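PDB 3UOR: ABC transporter sugar binding protein from Xanthomonas axonopodis pv. citri, which probably binds maltose or related sugars in the periplasm and delivers them to an ABC importer. Local coordinates for residues T286-A300 with A356-A370. Residues are numbered along the deposited sequence; the frame is centred on the assembly and turned at random.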
ATOM      1  N   THR A 286      -1.059   8.442  15.054  1.00 32.44           N
ATOM      2  CA  THR A 286      -0.800   8.356  13.636  1.00 36.12           C
ATOM      3  C   THR A 286      -1.268   9.657  12.985  1.00 39.99           C
ATOM      4  O   THR A 286      -2.218  10.267  13.456  1.00 36.57           O
ATOM      5  CB  THR A 286      -1.581   7.184  13.041  1.00 41.66           C
ATOM      6  OG1 THR A 286      -2.968   7.383  13.290  1.00 36.17           O
ATOM      7  CG2 THR A 286      -1.166   5.875  13.686  1.00 37.29           C
ATOM      8  N   ALA A 287      -0.601  10.087  11.914  1.00 29.41           N
ATOM      9  CA  ALA A 287      -0.968  11.325  11.231  1.00 29.21           C
ATOM     10  C   ALA A 287      -0.782  11.115   9.747  1.00 33.97           C
ATOM     11  O   ALA A 287       0.144  10.441   9.325  1.00 36.82           O
ATOM     12  CB  ALA A 287      -0.097  12.526  11.708  1.00 22.96           C
ATOM     13  N   PRO A 288      -1.650  11.709   8.937  1.00 32.82           N
ATOM     14  CA  PRO A 288      -1.511  11.430   7.507  1.00 27.92           C
ATOM     15  C   PRO A 288      -0.249  12.085   6.956  1.00 33.54           C
ATOM     16  O   PRO A 288       0.318  12.949   7.605  1.00 28.26           O
ATOM     17  CB  PRO A 288      -2.793  12.018   6.900  1.00 24.13           C
ATOM     18  CG  PRO A 288      -3.307  12.990   7.899  1.00 34.27           C
ATOM     19  CD  PRO A 288      -2.766  12.613   9.251  1.00 33.83           C
ATOM     20  N   LEU A 289       0.184  11.669   5.778  1.00 27.67           N
ATOM     21  CA  LEU A 289       1.471  12.080   5.220  1.00 28.30           C
ATOM     22  C   LEU A 289       1.452  13.541   4.765  1.00 27.95           C
ATOM     23  O   LEU A 289       0.596  13.926   3.972  1.00 29.98           O
ATOM     24  CB  LEU A 289       1.778  11.158   4.026  1.00 26.56           C
ATOM     25  CG  LEU A 289       3.200  10.726   3.689  1.00 42.78           C
ATOM     26  CD1 LEU A 289       3.925  10.174   4.916  1.00 39.99           C
ATOM     27  CD2 LEU A 289       3.194   9.722   2.545  1.00 33.87           C
ATOM     28  N   PRO A 290       2.384  14.373   5.262  1.00 22.43           N
ATOM     29  CA  PRO A 290       2.399  15.732   4.705  1.00 24.40           C
ATOM     30  C   PRO A 290       2.670  15.712   3.205  1.00 30.09           C
ATOM     31  O   PRO A 290       3.359  14.818   2.718  1.00 23.82           O
ATOM     32  CB  PRO A 290       3.569  16.390   5.436  1.00 26.81           C
ATOM     33  CG  PRO A 290       3.669  15.617   6.732  1.00 30.62           C
ATOM     34  CD  PRO A 290       3.328  14.217   6.387  1.00 27.92           C
ATOM     35  N   GLY A 291       2.115  16.672   2.477  1.00 29.88           N
ATOM     36  CA  GLY A 291       2.401  16.818   1.059  1.00 28.06           C
ATOM     37  C   GLY A 291       2.983  18.200   0.787  1.00 39.59           C
ATOM     38  O   GLY A 291       3.102  19.017   1.706  1.00 35.46           O
ATOM     39  N   PRO A 292       3.352  18.477  -0.475  1.00 36.34           N
ATOM     40  CA  PRO A 292       3.972  19.759  -0.838  1.00 37.55           C
ATOM     41  C   PRO A 292       3.164  21.001  -0.417  1.00 41.62           C
ATOM     42  O   PRO A 292       3.751  21.990   0.053  1.00 40.32           O
ATOM     43  CB  PRO A 292       4.064  19.677  -2.362  1.00 38.23           C
ATOM     44  CG  PRO A 292       4.188  18.192  -2.643  1.00 36.04           C
ATOM     45  CD  PRO A 292       3.406  17.490  -1.578  1.00 31.75           C
ATOM     46  N   ASN A 293       1.845  20.937  -0.584  1.00 34.48           N
ATOM     47  CA  ASN A 293       0.958  22.072  -0.342  1.00 48.89           C
ATOM     48  C   ASN A 293      -0.078  21.824   0.732  1.00 44.85           C
ATOM     49  O   ASN A 293      -0.936  22.660   0.972  1.00 47.22           O
ATOM     50  CB  ASN A 293       0.237  22.433  -1.628  1.00 49.21           C
ATOM     51  CG  ASN A 293       1.198  22.736  -2.735  1.00 52.34           C
ATOM     52  OD1 ASN A 293       2.077  23.580  -2.583  1.00 54.54           O
ATOM     53  ND2 ASN A 293       1.067  22.025  -3.843  1.00 54.97           N
ATOM     54  N   GLY A 294       0.012  20.669   1.376  1.00 35.54           N
ATOM     55  CA  GLY A 294      -0.977  20.260   2.355  1.00 36.57           C
ATOM     56  C   GLY A 294      -0.940  18.755   2.430  1.00 37.62           C
ATOM     57  O   GLY A 294      -0.088  18.118   1.794  1.00 32.38           O
ATOM     58  N   LEU A 295      -1.841  18.183   3.214  1.00 32.31           N
ATOM     59  CA  LEU A 295      -1.898  16.741   3.347  1.00 36.60           C
ATOM     60  C   LEU A 295      -1.969  16.150   1.952  1.00 34.99           C
ATOM     61  O   LEU A 295      -2.785  16.574   1.137  1.00 25.51           O
ATOM     62  CB  LEU A 295      -3.113  16.341   4.175  1.00 38.43           C
ATOM     63  CG  LEU A 295      -2.972  16.732   5.641  1.00 38.49           C
ATOM     64  CD1 LEU A 295      -4.115  16.135   6.460  1.00 31.79           C
ATOM     65  CD2 LEU A 295      -1.644  16.197   6.123  1.00 28.24           C
ATOM     66  N   GLY A 296      -1.117  15.177   1.664  1.00 33.70           N
ATOM     67  CA  GLY A 296      -0.962  14.739   0.295  1.00 29.77           C
ATOM     68  C   GLY A 296      -1.399  13.323   0.001  1.00 27.03           C
ATOM     69  O   GLY A 296      -2.014  12.648   0.832  1.00 26.15           O
ATOM     70  N   ALA A 297      -1.071  12.877  -1.203  1.00 27.12           N
ATOM     71  CA  ALA A 297      -1.377  11.512  -1.610  1.00 29.23           C
ATOM     72  C   ALA A 297      -0.491  10.546  -0.862  1.00 27.87           C
ATOM     73  O   ALA A 297       0.411  10.946  -0.123  1.00 29.52           O
ATOM     74  CB  ALA A 297      -1.181  11.348  -3.095  1.00 26.76           C
ATOM     75  N   GLY A 298      -0.759   9.267  -1.057  1.00 28.64           N
ATOM     76  CA  GLY A 298       0.055   8.215  -0.495  1.00 26.26           C
ATOM     77  C   GLY A 298      -0.174   7.000  -1.358  1.00 27.74           C
ATOM     78  O   GLY A 298      -0.853   7.079  -2.387  1.00 28.23           O
ATOM     79  N   ILE A 299       0.377   5.873  -0.943  1.00 26.38           N
ATOM     80  CA  ILE A 299       0.297   4.632  -1.726  1.00 28.98           C
ATOM     81  C   ILE A 299      -1.106   3.996  -1.595  1.00 29.93           C
ATOM     82  O   ILE A 299      -1.700   4.019  -0.520  1.00 26.53           O
ATOM     83  CB  ILE A 299       1.361   3.653  -1.198  1.00 27.79           C
ATOM     84  CG1 ILE A 299       2.728   3.996  -1.800  1.00 27.87           C
ATOM     85  CG2 ILE A 299       1.044   2.231  -1.534  1.00 36.32           C
ATOM     86  CD1 ILE A 299       3.855   3.440  -0.974  1.00 43.32           C
ATOM     87  N   ALA A 300      -1.623   3.446  -2.686  1.00 27.87           N
ATOM     88  CA  ALA A 300      -2.848   2.657  -2.658  1.00 30.20           C
ATOM     89  C   ALA A 300      -2.490   1.184  -2.728  1.00 31.36           C
ATOM     90  O   ALA A 300      -2.706   0.528  -3.753  1.00 26.89           O
ATOM     91  CB  ALA A 300      -3.741   3.041  -3.817  1.00 27.21           C
ATOM     92  N   ALA A 356      -9.199   6.362  17.402  1.00 36.89           N
ATOM     93  CA  ALA A 356      -8.342   7.530  17.267  1.00 33.37           C
ATOM     94  C   ALA A 356      -7.091   7.252  16.448  1.00 38.01           C
ATOM     95  O   ALA A 356      -6.535   8.157  15.830  1.00 44.16           O
ATOM     96  CB  ALA A 356      -7.962   8.068  18.653  1.00 36.29           C
ATOM     97  N   LEU A 357      -6.646   6.006  16.442  1.00 38.78           N
ATOM     98  CA  LEU A 357      -5.442   5.650  15.696  1.00 40.86           C
ATOM     99  C   LEU A 357      -5.756   5.282  14.245  1.00 41.05           C
ATOM    100  O   LEU A 357      -4.869   5.295  13.388  1.00 36.73           O
ATOM    101  CB  LEU A 357      -4.713   4.507  16.395  1.00 37.03           C
ATOM    102  CG  LEU A 357      -4.181   4.885  17.767  1.00 37.12           C
ATOM    103  CD1 LEU A 357      -3.770   3.645  18.533  1.00 43.21           C
ATOM    104  CD2 LEU A 357      -3.010   5.835  17.601  1.00 38.87           C
ATOM    105  N   ALA A 358      -7.018   4.951  13.971  1.00 32.19           N
ATOM    106  CA  ALA A 358      -7.406   4.608  12.610  1.00 30.34           C
ATOM    107  C   ALA A 358      -7.670   5.874  11.806  1.00 26.95           C
ATOM    108  O   ALA A 358      -7.556   5.881  10.586  1.00 28.90           O
ATOM    109  CB  ALA A 358      -8.641   3.680  12.597  1.00 28.75           C
ATOM    110  N   HIS A 359      -7.995   6.961  12.496  1.00 26.62           N
ATOM    111  CA  HIS A 359      -8.504   8.160  11.816  1.00 30.92           C
ATOM    112  C   HIS A 359      -7.563   8.638  10.699  1.00 38.03           C
ATOM    113  O   HIS A 359      -8.008   9.016   9.617  1.00 35.71           O
ATOM    114  CB  HIS A 359      -8.754   9.286  12.833  1.00 33.39           C
ATOM    115  CG  HIS A 359      -9.179  10.576  12.213  1.00 57.78           C
ATOM    116  ND1 HIS A 359     -10.503  10.941  12.094  1.00 71.72           N
ATOM    117  CD2 HIS A 359      -8.456  11.584  11.670  1.00 67.27           C
ATOM    118  CE1 HIS A 359     -10.577  12.123  11.505  1.00 78.00           C
ATOM    119  NE2 HIS A 359      -9.351  12.534  11.236  1.00 74.53           N
ATOM    120  N   ALA A 360      -6.262   8.629  10.970  1.00 36.80           N
ATOM    121  CA  ALA A 360      -5.304   9.185  10.023  1.00 32.35           C
ATOM    122  C   ALA A 360      -5.287   8.391   8.722  1.00 23.95           C
ATOM    123  O   ALA A 360      -5.239   8.967   7.634  1.00 24.30           O
ATOM    124  CB  ALA A 360      -3.908   9.254  10.647  1.00 31.96           C
ATOM    125  N   PHE A 361      -5.351   7.067   8.835  1.00 23.07           N
ATOM    126  CA  PHE A 361      -5.475   6.192   7.669  1.00 25.86           C
ATOM    127  C   PHE A 361      -6.742   6.475   6.884  1.00 35.95           C
ATOM    128  O   PHE A 361      -6.708   6.611   5.667  1.00 30.23           O
ATOM    129  CB  PHE A 361      -5.449   4.736   8.102  1.00 28.41           C
ATOM    130  CG  PHE A 361      -4.114   4.292   8.620  1.00 29.75           C
ATOM    131  CD1 PHE A 361      -3.046   4.091   7.740  1.00 29.33           C
ATOM    132  CD2 PHE A 361      -3.921   4.067   9.976  1.00 25.77           C
ATOM    133  CE1 PHE A 361      -1.799   3.671   8.212  1.00 26.64           C
ATOM    134  CE2 PHE A 361      -2.674   3.658  10.462  1.00 35.09           C
ATOM    135  CZ  PHE A 361      -1.610   3.453   9.567  1.00 32.47           C
ATOM    136  N   GLY A 362      -7.861   6.598   7.587  1.00 37.09           N
ATOM    137  CA  GLY A 362      -9.132   6.814   6.921  1.00 28.71           C
ATOM    138  C   GLY A 362      -9.096   8.127   6.175  1.00 28.16           C
ATOM    139  O   GLY A 362      -9.594   8.231   5.067  1.00 31.35           O
ATOM    140  N   ASP A 363      -8.488   9.138   6.769  1.00 31.85           N
ATOM    141  CA  ASP A 363      -8.342  10.411   6.060  1.00 35.76           C
ATOM    142  C   ASP A 363      -7.424  10.297   4.819  1.00 39.06           C
ATOM    143  O   ASP A 363      -7.727  10.856   3.745  1.00 30.29           O
ATOM    144  CB  ASP A 363      -7.794  11.479   7.014  1.00 33.68           C
ATOM    145  CG  ASP A 363      -7.708  12.847   6.369  1.00 36.73           C
ATOM    146  OD1 ASP A 363      -8.754  13.469   6.123  1.00 62.31           O
ATOM    147  OD2 ASP A 363      -6.593  13.301   6.100  1.00 44.48           O
ATOM    148  N   GLN A 364      -6.301   9.596   4.958  1.00 32.81           N
ATOM    149  CA  GLN A 364      -5.318   9.528   3.847  1.00 29.24           C
ATOM    150  C   GLN A 364      -5.873   8.756   2.649  1.00 32.46           C
ATOM    151  O   GLN A 364      -5.542   9.050   1.493  1.00 29.06           O
ATOM    152  CB  GLN A 364      -3.997   8.889   4.297  1.00 25.49           C
ATOM    153  CG  GLN A 364      -2.908   8.893   3.196  1.00 24.91           C
ATOM    154  CD  GLN A 364      -1.517   8.659   3.763  1.00 26.09           C
ATOM    155  OE1 GLN A 364      -1.041   9.436   4.576  1.00 27.34           O
ATOM    156  NE2 GLN A 364      -0.859   7.588   3.323  1.00 21.38           N
ATOM    157  N   LEU A 365      -6.720   7.768   2.940  1.00 29.52           N
ATOM    158  CA  LEU A 365      -7.341   6.953   1.905  1.00 31.07           C
ATOM    159  C   LEU A 365      -8.095   7.800   0.891  1.00 26.20           C
ATOM    160  O   LEU A 365      -8.289   7.372  -0.250  1.00 25.74           O
ATOM    161  CB  LEU A 365      -8.263   5.880   2.498  1.00 30.15           C
ATOM    162  CG  LEU A 365      -7.477   4.808   3.257  1.00 36.87           C
ATOM    163  CD1 LEU A 365      -8.384   3.665   3.672  1.00 31.09           C
ATOM    164  CD2 LEU A 365      -6.383   4.290   2.380  1.00 32.84           C
ATOM    165  N   GLU A 366      -8.495   9.009   1.280  1.00 25.48           N
ATOM    166  CA  GLU A 366      -9.221   9.864   0.330  1.00 24.46           C
ATOM    167  C   GLU A 366      -8.283  10.366  -0.752  1.00 34.95           C
ATOM    168  O   GLU A 366      -8.741  10.869  -1.769  1.00 34.01           O
ATOM    169  CB  GLU A 366      -9.851  11.076   1.029  1.00 27.10           C
ATOM    170  CG  GLU A 366     -11.018  10.755   1.945  1.00 39.85           C
ATOM    171  CD  GLU A 366     -12.274  10.321   1.190  1.00 49.07           C
ATOM    172  OE1 GLU A 366     -12.288  10.396  -0.063  1.00 44.20           O
ATOM    173  OE2 GLU A 366     -13.251   9.899   1.862  1.00 46.40           O
ATOM    174  N   ARG A 367      -6.971  10.243  -0.523  1.00 27.20           N
ATOM    175  CA  ARG A 367      -5.994  10.860  -1.405  1.00 24.94           C
ATOM    176  C   ARG A 367      -5.016   9.869  -2.068  1.00 32.30           C
ATOM    177  O   ARG A 367      -4.227  10.260  -2.941  1.00 28.46           O
ATOM    178  CB  ARG A 367      -5.214  11.951  -0.637  1.00 29.69           C
ATOM    179  CG  ARG A 367      -6.095  13.135  -0.157  1.00 29.85           C
ATOM    180  CD  ARG A 367      -5.252  14.182   0.604  1.00 35.75           C
ATOM    181  NE  ARG A 367      -4.688  13.635   1.844  1.00 34.57           N
ATOM    182  CZ  ARG A 367      -5.344  13.602   3.002  1.00 38.19           C
ATOM    183  NH1 ARG A 367      -6.587  14.087   3.072  1.00 30.80           N
ATOM    184  NH2 ARG A 367      -4.771  13.091   4.091  1.00 28.98           N
ATOM    185  N   VAL A 368      -5.065   8.596  -1.670  1.00 24.57           N
ATOM    186  CA  VAL A 368      -4.124   7.620  -2.213  1.00 31.27           C
ATOM    187  C   VAL A 368      -4.295   7.516  -3.723  1.00 30.37           C
ATOM    188  O   VAL A 368      -5.387   7.731  -4.238  1.00 31.62           O
ATOM    189  CB  VAL A 368      -4.227   6.233  -1.529  1.00 24.12           C
ATOM    190  CG1 VAL A 368      -3.846   6.350  -0.064  1.00 26.02           C
ATOM    191  CG2 VAL A 368      -5.617   5.663  -1.700  1.00 20.77           C
ATOM    192  N   LYS A 369      -3.198   7.217  -4.421  1.00 26.91           N
ATOM    193  CA  LYS A 369      -3.149   7.170  -5.889  1.00 28.55           C
ATOM    194  C   LYS A 369      -2.573   5.841  -6.315  1.00 36.74           C
ATOM    195  O   LYS A 369      -1.601   5.384  -5.707  1.00 36.19           O
ATOM    196  CB  LYS A 369      -2.195   8.241  -6.465  1.00 28.01           C
ATOM    197  CG  LYS A 369      -2.684   9.680  -6.528  1.00 49.64           C
ATOM    198  CD  LYS A 369      -1.619  10.574  -7.231  1.00 69.03           C
ATOM    199  CE  LYS A 369      -1.894  12.083  -7.035  1.00 75.48           C
ATOM    200  NZ  LYS A 369      -0.797  13.017  -7.515  1.00 62.88           N
ATOM    201  N   ALA A 370      -3.115   5.269  -7.395  1.00 36.23           N
ATOM    202  CA  ALA A 370      -2.580   4.038  -7.966  1.00 38.11           C
ATOM    203  C   ALA A 370      -1.237   4.297  -8.663  1.00 37.94           C
ATOM    204  O   ALA A 370      -1.024   5.359  -9.248  1.00 33.98           O
ATOM    205  CB  ALA A 370      -3.575   3.437  -8.949  1.00 36.90           C
TER
HETATM  206  O   HOH W   1      -3.607   9.599  16.372  1.00 35.05           O
HETATM  207  O   HOH W   2      -5.061   9.029  13.574  1.00 36.23           O
HETATM  208  O   HOH W   3      -2.006  12.653   3.513  1.00 30.68           O
HETATM  209  O   HOH W   4       0.004   3.290  -5.111  1.00 40.73           O
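In the two-lobed fold of a periplasmic binding protein, this is probably one of the chain passages between the lobes: the loop leaving strand 284-287 and running toward strand 303-307 is clamped along helix 359-364 and the extended residues 368-370. At the strand end, T286 OG1 sits 2.8 Å from L357 O and donates to it from above the carbonyl plane; chi1 of 59° holds the hydroxyl between backbone N and carbonyl carbon, turned to the carbonyl of L357, just ahead of helix 359-364. A water links the same OG1 to A360 N, while A360 CB packs on P288 CD. One turn on from A360, Q364 reaches across with CG anti to its backbone N (chi1 -176°). Its OE1 takes L289 N at 2.8 Å, nearly end-on to the amide C=O, and its NE2 bonds T144 OG1 and R145 O, so both ends of the buried amide are gripped. The guanidinium of R367 lies against the loop at L295 and G296, its orientation fixed by several partners. L295 CB lies over one guanidinium face, P288 CB meets the edge, NE donates to G296 O (3.0 Å), and NH2 forms a salt bridge with D363 OD2 (2.7 Å). A second water joins NH2 to L289 O and G296 O. Farther on the two backbones run close together: K369 N gives an almost straight bond to G298 O (3.1 Å, 160°), and A300 CB rests on V368 CG2 at 3.9 Å.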